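Peptide/nickel transport system substrate-binding protein (Listeria monocytogenes serotype 1/2a, PDB 5KZT) binds peptides and probably delivers them to a membrane transporter for uptake into the cell. Local coordinates at residues Ile275-Lys280 and Asp487-Gln492; Gln416-Ser421 and Asn446-Ser451; Lys291-Ala296 and Lys353-Gly358. All coordinates share one frame; numbering follows the deposited sequence.

Interaction 1: residues Ile275-Lys280 and Asp487-Gln492; sequences IKFNQK and DDVAIQ
F277, at the end of strand 264-277, brings one side of its ring, CD2 and CE2, against the backbone of V489-Q492. Its CG stands beside the backbone N and anti to the carbonyl carbon (chi1 -65°), which carries the ring toward the other segment. CB lies 3.9 Å from A490 O. Further out, CD2 is 3.6 Å from both V489 O and A490 O, the latter near the ring plane at its edge. CE2 then packs 4.2 Å from Q492 CB and 4.3 Å from V489 CG1, and CZ, at the tip, packs on R294 O of helix 291-299, while I275 CG2 lies over one face, offset toward the rim. Beside the ring, I275 and Q492 form an antiparallel hydrogen-bonded pair. Q492 N donates to I275 O at 3.0 Å, in the carbonyl plane and on a lone pair; the return bond from I275 N to Q492 O comes from above the carbonyl plane. Beyond this pairing, a water donates to F277 O and A490 O and accepts from Q279 NE2. The contact thus lies where strands 264-277 and 491-503 meet in the mixed sheet, with F277 also against I297, K276 beside strand 420-425, and I491 touching L485 of helix 471-487.

Interaction 2: residues Gln416-Ser421 and Asn446-Ser451; sequences QDYDFS and NRMSYS
Two direct side-chain hydrogen bonds join Q416 and Y418 to the loop N446-S451. The amide of Q416 reaches the loop with its chain extended beyond CG (chi2 177°), and NE2 donates to S449 OG at 2.9 Å. The bond is nearly straight, with an N-H...O angle of 172°, and S449 OG lies almost in the amide plane. NE2 also bonds to N278 OD1, giving this nitrogen two acceptors. Y418 OH donates to R447 O over 2.7 Å; the hydroxyl stands above the carbonyl plane, whereas the carbonyl oxygen itself lies near the plane of the tyrosine ring, at its edge. With CG between the backbone N and the carbonyl carbon (chi1 74°), the tyrosine extends its phenol toward the loop.

A water adds a third polar link, donating to Q416 OE1 and hydrogen-bonded to S449 OG at 3.2 Å. Both ends of the glutamine amide are therefore engaged, which should restrain its rotation.

The partners sit on two turns. Q416 closes helix 406-414 in a Schellman motif, its positive phi ending the helix a few residues before strand 420-425, while N446 forms an Asx turn, its side-chain OD1 accepting from M448 N. N446 ND2 reaches on to Y450 O, a second bond within the loop that carries R447 O and S449 OG.

Close non-bonded contacts accompany these bonds. Q416 CG rests 3.2 Å from R447 O and 4.2 Å from R447 CB. M448 CG lies 3.3 Å from Y418 OH, the two side chains crossing obliquely, and the methionine also touches K276, whose ammonium bonds to N446 O and forms a salt bridge with D413.

Interaction 3: residues Lys291-Ala296 and Lys353-Gly358; sequences KNIRKA and KAWKAG
I293 holds CG1 anti to its carbonyl carbon (chi1 -61°) and turns again at chi2, which brings CD1 3.7 Å from G358 CA and 4.0 Å from W355 CE3. The indole takes a different rotamer: CG of W355 lies anti to the backbone N (chi1 179°), and A296 CB meets the ring at its edge, near its plane. A296 CB also lies 3.7 Å from W355 CB. On the neighbouring flank, A354 CB fits against N292 O and the aliphatic part of K295, whose CD approaches to 3.7 Å. N292 CB sits against the backbone of the other helix, 3.3 Å from A354 O and 3.6 Å from G358 CA, while its ND2 bonds to E361. Glycine and alanine at the interface permit this close approach, in which the axes of the two short segments come within 7.5 Å. No hydrogen bond crosses between the segments. W355 NE1 instead bonds to D395 O, and I367 of strand 367-374 touches both I293 and W355. This is close, small-residue packing of two nearly antiparallel helices (150° between directions), in which helices 291-299 and 348-362 pack beside strand 367-374 of the mixed sheet of this solute-binding fold.

Overall arrangement
From the N terminus, the chain first enters these contacts at I275-K280, then passes the short strand 284-285 and reaches K291-A296. Helix 348-362 returns at K353-G358 to close interaction 3, and the chain passes through strands 367-374 and 397-404 before Q416-S421. The following excursion returns at N446-S451, closing interaction 2, and D487-Q492 finally closes interaction 1. Interactions 3 and 2 thus follow in series, both within the long span enclosed by interaction 1. Interaction 1 touches each of them: D488 OD2 meets Y450 OH, and D488 O meets R294 NH2. Interactions 2 and 3 stay about 6 Å apart at their nearest atoms; interaction 2 ties the chain leading into strand 420-425 to a loop, and interaction 3 pairs two helices.

Interaction 1: residues Ile275-Lys280 and Asp487-Gln492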
# COMPACT_ATOMS: atom_id res chain seq x y z
N ILE A 275 8.06 -12.38 2.40
CA ILE A 275 8.17 -12.84 3.78
C ILE A 275 8.97 -11.79 4.57
O ILE A 275 10.10 -11.45 4.18
CB ILE A 275 8.92 -14.19 3.89
CG1 ILE A 275 8.30 -15.26 2.99
CG2 ILE A 275 8.99 -14.65 5.34
CD1 ILE A 275 6.92 -15.70 3.39
N LYS A 276 8.40 -11.31 5.67
CA LYS A 276 9.15 -10.52 6.65
C LYS A 276 9.71 -11.38 7.79
O LYS A 276 9.00 -12.18 8.38
CB LYS A 276 8.24 -9.44 7.23
CG LYS A 276 7.86 -8.36 6.23
CD LYS A 276 7.07 -7.23 6.86
CE LYS A 276 7.94 -6.30 7.66
NZ LYS A 276 7.14 -5.16 8.12
N PHE A 277 10.97 -11.16 8.12
CA PHE A 277 11.66 -11.89 9.19
C PHE A 277 11.87 -10.95 10.38
O PHE A 277 12.80 -10.13 10.36
CB PHE A 277 13.02 -12.35 8.69
CG PHE A 277 12.95 -13.38 7.58
CD1 PHE A 277 12.40 -14.64 7.82
CD2 PHE A 277 13.46 -13.10 6.32
CE1 PHE A 277 12.33 -15.59 6.80
CE2 PHE A 277 13.40 -14.06 5.30
CZ PHE A 277 12.84 -15.29 5.54
N ASN A 278 11.03 -11.06 11.41
CA ASN A 278 11.20 -10.22 12.59
C ASN A 278 12.37 -10.74 13.42
O ASN A 278 12.34 -11.88 13.90
CB ASN A 278 9.96 -10.17 13.47
CG ASN A 278 10.08 -9.17 14.60
OD1 ASN A 278 10.93 -8.28 14.57
ND2 ASN A 278 9.24 -9.34 15.62
N GLN A 279 13.35 -9.88 13.61
CA GLN A 279 14.56 -10.25 14.34
C GLN A 279 14.49 -10.02 15.84
O GLN A 279 15.37 -10.49 16.58
CB GLN A 279 15.76 -9.50 13.77
CG GLN A 279 15.90 -9.70 12.27
CD GLN A 279 17.24 -9.25 11.73
OE1 GLN A 279 18.23 -9.18 12.46
NE2 GLN A 279 17.28 -8.97 10.43
N LYS A 280 13.46 -9.31 16.31
CA LYS A 280 13.34 -8.99 17.74
C LYS A 280 11.88 -8.84 18.13
O LYS A 280 11.16 -8.05 17.53
CB LYS A 280 14.08 -7.70 18.07
CG LYS A 280 14.02 -7.33 19.55
CD LYS A 280 15.03 -6.24 19.88
CE LYS A 280 16.45 -6.77 19.95
NZ LYS A 280 17.30 -5.84 20.74
N ASP A 487 22.77 -10.26 0.27
CA ASP A 487 23.74 -10.14 1.37
C ASP A 487 23.12 -10.38 2.77
O ASP A 487 23.71 -11.09 3.57
CB ASP A 487 24.43 -8.76 1.35
CG ASP A 487 25.12 -8.46 0.01
OD1 ASP A 487 25.27 -9.39 -0.84
OD2 ASP A 487 25.50 -7.27 -0.21
N ASP A 488 21.96 -9.77 3.05
CA ASP A 488 21.38 -9.78 4.41
C ASP A 488 20.16 -10.67 4.58
O ASP A 488 19.79 -10.99 5.70
CB ASP A 488 21.01 -8.35 4.84
CG ASP A 488 22.23 -7.46 5.05
OD1 ASP A 488 23.36 -7.94 4.94
OD2 ASP A 488 22.07 -6.26 5.34
N VAL A 489 19.50 -11.07 3.50
CA VAL A 489 18.24 -11.83 3.62
C VAL A 489 17.28 -11.14 4.62
O VAL A 489 16.72 -11.79 5.52
CB VAL A 489 18.49 -13.30 4.03
CG1 VAL A 489 17.31 -14.17 3.60
CG2 VAL A 489 19.79 -13.86 3.44
N ALA A 490 17.11 -9.83 4.48
CA ALA A 490 16.20 -9.05 5.36
C ALA A 490 14.76 -9.52 5.20
O ALA A 490 13.99 -9.56 6.17
CB ALA A 490 16.29 -7.57 5.00
N ILE A 491 14.40 -9.81 3.94
CA ILE A 491 13.07 -10.32 3.54
C ILE A 491 13.24 -11.32 2.41
O ILE A 491 14.33 -11.45 1.88
CB ILE A 491 12.18 -9.19 3.00
CG1 ILE A 491 12.82 -8.50 1.79
CG2 ILE A 491 11.88 -8.19 4.10
CD1 ILE A 491 11.86 -7.66 1.02
N GLN A 492 12.16 -12.00 2.04
CA GLN A 492 12.17 -12.90 0.89
C GLN A 492 10.98 -12.62 -0.02
O GLN A 492 9.87 -13.04 0.28
CB GLN A 492 12.18 -14.38 1.31
CG GLN A 492 12.07 -15.42 0.18
CD GLN A 492 13.14 -15.30 -0.91
OE1 GLN A 492 13.47 -14.20 -1.36
NE2 GLN A 492 13.69 -16.44 -1.35
O HOH W 1 14.93 -9.20 8.84

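Interaction 2: residues Gln416-Ser421 and Asn446-Ser451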
# COMPACT_ATOMS: atom_id res chain seq x y z
N GLN A 416 5.77 -5.23 16.34
CA GLN A 416 6.74 -6.32 16.26
C GLN A 416 6.35 -7.57 17.05
O GLN A 416 7.20 -8.29 17.57
CB GLN A 416 8.15 -5.83 16.63
CG GLN A 416 8.83 -5.25 15.42
CD GLN A 416 10.18 -4.68 15.70
OE1 GLN A 416 10.32 -3.49 15.92
NE2 GLN A 416 11.20 -5.52 15.66
N ASP A 417 5.06 -7.84 17.08
CA ASP A 417 4.53 -8.95 17.84
C ASP A 417 4.22 -10.06 16.84
O ASP A 417 3.07 -10.41 16.61
CB ASP A 417 3.30 -8.47 18.62
CG ASP A 417 2.92 -9.39 19.74
OD1 ASP A 417 3.80 -10.02 20.38
OD2 ASP A 417 1.70 -9.47 20.02
N TYR A 418 5.27 -10.60 16.25
CA TYR A 418 5.17 -11.66 15.24
C TYR A 418 6.58 -12.26 15.07
O TYR A 418 7.57 -11.67 15.52
CB TYR A 418 4.60 -11.12 13.91
CG TYR A 418 5.56 -10.28 13.08
CD1 TYR A 418 5.77 -8.94 13.40
CD2 TYR A 418 6.24 -10.82 11.99
CE1 TYR A 418 6.67 -8.15 12.69
CE2 TYR A 418 7.11 -10.03 11.23
CZ TYR A 418 7.32 -8.69 11.59
OH TYR A 418 8.19 -7.90 10.90
N ASP A 419 6.67 -13.45 14.48
CA ASP A 419 7.97 -14.06 14.18
C ASP A 419 8.35 -13.82 12.73
O ASP A 419 9.40 -13.26 12.40
CB ASP A 419 7.94 -15.56 14.46
CG ASP A 419 7.72 -15.90 15.90
OD1 ASP A 419 7.96 -15.06 16.80
OD2 ASP A 419 7.31 -17.06 16.14
N PHE A 420 7.48 -14.29 11.84
CA PHE A 420 7.58 -14.02 10.43
C PHE A 420 6.19 -13.98 9.83
O PHE A 420 5.25 -14.51 10.43
CB PHE A 420 8.59 -14.92 9.69
CG PHE A 420 8.22 -16.39 9.56
CD1 PHE A 420 7.67 -17.12 10.59
CD2 PHE A 420 8.52 -17.06 8.37
CE1 PHE A 420 7.37 -18.48 10.43
CE2 PHE A 420 8.23 -18.41 8.21
CZ PHE A 420 7.66 -19.12 9.24
N SER A 421 6.06 -13.32 8.68
CA SER A 421 4.74 -13.02 8.14
C SER A 421 4.76 -12.87 6.64
O SER A 421 5.82 -12.67 6.03
CB SER A 421 4.22 -11.72 8.76
OG SER A 421 4.95 -10.58 8.30
N ASN A 446 9.51 -0.85 8.48
CA ASN A 446 10.55 -1.88 8.63
C ASN A 446 9.99 -2.91 9.61
O ASN A 446 9.54 -3.97 9.17
CB ASN A 446 11.86 -1.23 9.11
CG ASN A 446 12.99 -2.22 9.33
OD1 ASN A 446 12.80 -3.34 9.81
ND2 ASN A 446 14.19 -1.79 9.03
N ARG A 447 9.98 -2.59 10.91
CA ARG A 447 9.35 -3.43 11.94
C ARG A 447 9.90 -4.85 12.00
O ARG A 447 9.18 -5.80 12.30
CB ARG A 447 7.82 -3.45 11.77
CG ARG A 447 7.18 -2.08 11.70
CD ARG A 447 7.36 -1.30 12.99
NE ARG A 447 6.80 0.05 12.86
CZ ARG A 447 6.96 1.05 13.72
NH1 ARG A 447 7.70 0.91 14.83
NH2 ARG A 447 6.39 2.23 13.45
N MET A 448 11.17 -4.99 11.68
CA MET A 448 11.85 -6.27 11.74
C MET A 448 13.09 -6.18 12.61
O MET A 448 13.75 -7.20 12.81
CB MET A 448 12.25 -6.68 10.33
CG MET A 448 11.07 -7.00 9.45
SD MET A 448 11.58 -7.61 7.83
CE MET A 448 12.74 -6.38 7.26
N SER A 449 13.41 -4.98 13.12
CA SER A 449 14.74 -4.68 13.68
C SER A 449 15.86 -5.06 12.71
O SER A 449 16.93 -5.54 13.11
CB SER A 449 14.92 -5.31 15.07
OG SER A 449 13.98 -4.79 15.99
N TYR A 450 15.61 -4.82 11.42
CA TYR A 450 16.63 -4.97 10.41
C TYR A 450 17.36 -3.64 10.31
O TYR A 450 16.73 -2.60 10.13
CB TYR A 450 16.04 -5.34 9.05
CG TYR A 450 17.04 -5.22 7.92
CD1 TYR A 450 18.12 -6.08 7.82
CD2 TYR A 450 16.93 -4.19 6.98
CE1 TYR A 450 19.04 -5.96 6.80
CE2 TYR A 450 17.84 -4.06 5.95
CZ TYR A 450 18.90 -4.93 5.87
OH TYR A 450 19.80 -4.78 4.85
N SER A 451 18.68 -3.70 10.39
CA SER A 451 19.50 -2.50 10.34
C SER A 451 20.80 -2.82 9.62
O SER A 451 21.60 -3.62 10.12
CB SER A 451 19.82 -2.01 11.75
OG SER A 451 20.60 -0.82 11.75
O HOH W 2 12.63 -1.92 15.74

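Interaction 3: residues Lys291-Ala296 and Lys353-Gly358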
# COMPACT_ATOMS: atom_id res chain seq x y z
N LYS A 291 21.14 -15.02 10.48
CA LYS A 291 21.02 -14.88 9.03
C LYS A 291 20.87 -16.22 8.34
O LYS A 291 20.14 -16.33 7.36
CB LYS A 291 22.26 -14.21 8.44
CG LYS A 291 22.05 -13.65 7.04
CD LYS A 291 23.21 -13.90 6.10
CE LYS A 291 24.52 -13.34 6.58
NZ LYS A 291 24.73 -11.93 6.13
N ASN A 292 21.61 -17.22 8.82
CA ASN A 292 21.49 -18.54 8.23
C ASN A 292 20.07 -19.08 8.34
O ASN A 292 19.60 -19.74 7.41
CB ASN A 292 22.47 -19.53 8.85
CG ASN A 292 23.80 -19.52 8.15
OD1 ASN A 292 23.87 -19.48 6.92
ND2 ASN A 292 24.86 -19.59 8.92
N ILE A 293 19.39 -18.80 9.46
CA ILE A 293 18.01 -19.23 9.66
C ILE A 293 17.06 -18.49 8.70
O ILE A 293 16.17 -19.14 8.12
CB ILE A 293 17.58 -19.07 11.13
CG1 ILE A 293 18.47 -19.94 12.05
CG2 ILE A 293 16.10 -19.38 11.33
CD1 ILE A 293 18.45 -21.43 11.76
N ARG A 294 17.26 -17.18 8.52
CA ARG A 294 16.49 -16.41 7.51
C ARG A 294 16.65 -17.02 6.10
O ARG A 294 15.67 -17.21 5.37
CB ARG A 294 16.92 -14.93 7.48
CG ARG A 294 16.63 -14.18 8.77
CD ARG A 294 16.65 -12.69 8.57
NE ARG A 294 17.95 -12.15 8.16
CZ ARG A 294 18.97 -11.86 8.97
NH1 ARG A 294 18.93 -12.09 10.29
NH2 ARG A 294 20.08 -11.34 8.44
N LYS A 295 17.91 -17.32 5.76
CA LYS A 295 18.27 -17.89 4.45
C LYS A 295 17.62 -19.26 4.24
O LYS A 295 17.19 -19.57 3.14
CB LYS A 295 19.81 -18.00 4.32
CG LYS A 295 20.28 -18.48 2.95
CD LYS A 295 21.80 -18.56 2.84
CE LYS A 295 22.45 -17.19 2.67
NZ LYS A 295 22.09 -16.59 1.35
N ALA A 296 17.59 -20.06 5.31
CA ALA A 296 17.00 -21.41 5.25
C ALA A 296 15.52 -21.34 4.87
O ALA A 296 15.09 -22.01 3.93
CB ALA A 296 17.16 -22.12 6.57
N LYS A 353 21.71 -26.35 3.60
CA LYS A 353 23.05 -25.92 4.02
C LYS A 353 22.96 -24.79 5.07
O LYS A 353 23.56 -24.88 6.14
CB LYS A 353 23.89 -25.46 2.81
CG LYS A 353 25.31 -25.04 3.17
CD LYS A 353 26.16 -24.62 1.98
CE LYS A 353 27.64 -24.66 2.38
NZ LYS A 353 28.50 -23.76 1.56
N ALA A 354 22.20 -23.74 4.75
CA ALA A 354 21.99 -22.63 5.68
C ALA A 354 21.29 -23.09 6.96
O ALA A 354 21.64 -22.65 8.05
CB ALA A 354 21.17 -21.53 5.01
N TRP A 355 20.30 -23.97 6.83
CA TRP A 355 19.57 -24.50 7.98
C TRP A 355 20.50 -25.23 8.97
O TRP A 355 20.49 -24.92 10.16
CB TRP A 355 18.46 -25.42 7.49
CG TRP A 355 17.62 -26.07 8.54
CD1 TRP A 355 17.51 -27.40 8.76
CD2 TRP A 355 16.73 -25.44 9.46
NE1 TRP A 355 16.62 -27.65 9.77
CE2 TRP A 355 16.13 -26.45 10.22
CE3 TRP A 355 16.37 -24.10 9.70
CZ2 TRP A 355 15.21 -26.19 11.24
CZ3 TRP A 355 15.46 -23.84 10.71
CH2 TRP A 355 14.89 -24.88 11.47
N LYS A 356 21.30 -26.17 8.47
CA LYS A 356 22.23 -26.92 9.34
C LYS A 356 23.22 -25.98 10.07
O LYS A 356 23.46 -26.13 11.28
CB LYS A 356 22.99 -28.02 8.57
CG LYS A 356 22.09 -29.16 8.07
CD LYS A 356 22.83 -30.44 7.69
CE LYS A 356 23.24 -30.52 6.22
NZ LYS A 356 22.09 -30.67 5.28
N ALA A 357 23.75 -25.00 9.35
CA ALA A 357 24.73 -24.04 9.90
C ALA A 357 24.11 -23.11 10.94
O ALA A 357 24.70 -22.85 11.99
CB ALA A 357 25.37 -23.24 8.78
N GLY A 358 22.92 -22.60 10.64
CA GLY A 358 22.15 -21.80 11.59
C GLY A 358 21.83 -22.54 12.88
O GLY A 358 22.04 -22.00 13.95